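Local coordinates for protein restriction endonuclease UbaLAI (Unidentified, PDB 5O63) that cleaves DNA as a Type IIE restriction enzyme, represented here by its N-terminal B3 domain, which binds the cognate DNA, at residues Pro67-Asp70 against Thr75-Thr78. Residues are numbered along the deposited sequence; the frame is centred on the assembly and turned at random.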
loop_
_atom_site.group_PDB
_atom_site.type_symbol
_atom_site.label_atom_id
_atom_site.label_comp_id
_atom_site.label_asym_id
_atom_site.label_seq_id
_atom_site.Cartn_x
_atom_site.Cartn_y
_atom_site.Cartn_z
ATOM N N PRO A 67 4.269 -6.018 -9.966
ATOM C CA PRO A 67 4.591 -7.059 -8.988
ATOM C C PRO A 67 4.769 -6.421 -7.619
ATOM O O PRO A 67 5.242 -5.279 -7.538
ATOM C CB PRO A 67 5.909 -7.664 -9.528
ATOM C CG PRO A 67 6.476 -6.618 -10.344
ATOM C CD PRO A 67 5.397 -5.725 -10.871
ATOM N N ALA A 68 4.379 -7.100 -6.555
ATOM C CA ALA A 68 4.543 -6.552 -5.205
ATOM C C ALA A 68 4.735 -7.709 -4.279
ATOM O O ALA A 68 4.070 -8.751 -4.434
ATOM C CB ALA A 68 3.316 -5.731 -4.767
ATOM N N PHE A 69 5.653 -7.569 -3.340
ATOM C CA PHE A 69 5.884 -8.596 -2.349
ATOM C C PHE A 69 4.882 -8.440 -1.225
ATOM O O PHE A 69 4.804 -7.398 -0.571
ATOM C CB PHE A 69 7.303 -8.524 -1.825
ATOM C CG PHE A 69 7.633 -9.609 -0.881
ATOM C CD1 PHE A 69 7.972 -10.906 -1.353
ATOM C CD2 PHE A 69 7.608 -9.388 0.463
ATOM C CE1 PHE A 69 8.323 -11.898 -0.457
ATOM C CE2 PHE A 69 7.976 -10.389 1.359
ATOM C CZ PHE A 69 8.314 -11.664 0.890
ATOM N N ASP A 70 4.058 -9.465 -1.020
ATOM C CA ASP A 70 3.029 -9.428 0.000
ATOM C C ASP A 70 3.599 -9.878 1.310
ATOM O O ASP A 70 4.006 -11.027 1.481
ATOM C CB ASP A 70 1.855 -10.337 -0.390
ATOM C CG ASP A 70 0.776 -10.297 0.622
ATOM O OD1 ASP A 70 0.846 -10.990 1.633
ATOM O OD2 ASP A 70 -0.185 -9.559 0.400
ATOM N N THR A 75 5.097 -13.895 0.006
ATOM C CA THR A 75 5.268 -14.326 -1.412
ATOM C C THR A 75 5.121 -13.184 -2.414
ATOM O O THR A 75 4.433 -12.188 -2.140
ATOM C CB THR A 75 4.228 -15.418 -1.812
ATOM O OG1 THR A 75 2.940 -14.962 -1.442
ATOM C CG2 THR A 75 4.515 -16.686 -1.086
ATOM N N HIS A 76 5.765 -13.325 -3.576
ATOM C CA HIS A 76 5.573 -12.313 -4.604
ATOM C C HIS A 76 4.194 -12.449 -5.228
ATOM O O HIS A 76 3.755 -13.572 -5.501
ATOM C CB HIS A 76 6.665 -12.436 -5.637
ATOM C CG HIS A 76 7.975 -11.910 -5.128
ATOM N ND1 HIS A 76 9.049 -12.716 -4.814
ATOM C CD2 HIS A 76 8.337 -10.652 -4.790
ATOM C CE1 HIS A 76 10.044 -11.966 -4.371
ATOM N NE2 HIS A 76 9.631 -10.709 -4.331
ATOM N N LYS A 77 3.504 -11.326 -5.435
ATOM C CA LYS A 77 2.171 -11.331 -6.036
ATOM C C LYS A 77 2.134 -10.302 -7.157
ATOM O O LYS A 77 3.113 -9.567 -7.394
ATOM C CB LYS A 77 1.105 -11.077 -4.965
ATOM C CG LYS A 77 1.020 -12.266 -4.012
ATOM C CD LYS A 77 -0.019 -12.141 -2.889
ATOM C CE LYS A 77 -0.138 -13.544 -2.253
ATOM N NZ LYS A 77 0.157 -14.651 -3.248
ATOM N N THR A 78 1.035 -10.300 -7.893
ATOM C CA THR A 78 0.782 -9.277 -8.906
ATOM C C THR A 78 -0.444 -8.464 -8.433
ATOM O O THR A 78 -1.508 -9.025 -8.163
ATOM C CB THR A 78 0.517 -9.868 -10.300
ATOM O OG1 THR A 78 1.699 -10.572 -10.743
ATOM C CG2 THR A 78 0.220 -8.770 -11.308
#
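Phe69 and His76 meet across an antiparallel beta hairpin, strands 62-70 and 75-84, at its turn end in the B3 domain. They form a non-hydrogen-bonded pair, and their rings make a T-shaped (edge-to-face) stack. The edge of Phe69 points at one face of the imidazole, with the planes at 66°. CD1 of Phe69 sits over the rim of that face, 3.4 Å from His76 NE2. Phe69 CG lies anti to its own nitrogen (chi1 -176°), which carries the ring toward Thr75, where CE1 comes 3.8 Å from Thr75 N. With an alanine in place of Phe69, the imidazole is likely to lose its aromatic partner, and a gap would probably open beside Thr75.

Two hydrogen bonds join the backbones, Ala68 N to Lys77 O at 2.9 Å and Lys77 N to Ala68 O at 2.8 Å. Asp70 N adds a third, to Thr75 O at 3.0 Å. On its other edge strand 62-70 pairs with strand 121-128.

The side chains of Ala68, Asp70, Thr75 and Lys77 lie on the opposite side of the sheet from the two rings. Asp70 OD1 accepts a hydrogen bond from Ser73 N in the hairpin loop. Lys77 NZ makes a weak hydrogen bond to Thr75 OG1, which also bonds Ser73 OG. Lys77 meets Asp70 through its aliphatic chain, with CD 3.6 Å from Asp70 CB, while NZ stays 6.1 Å from Asp70 OD1.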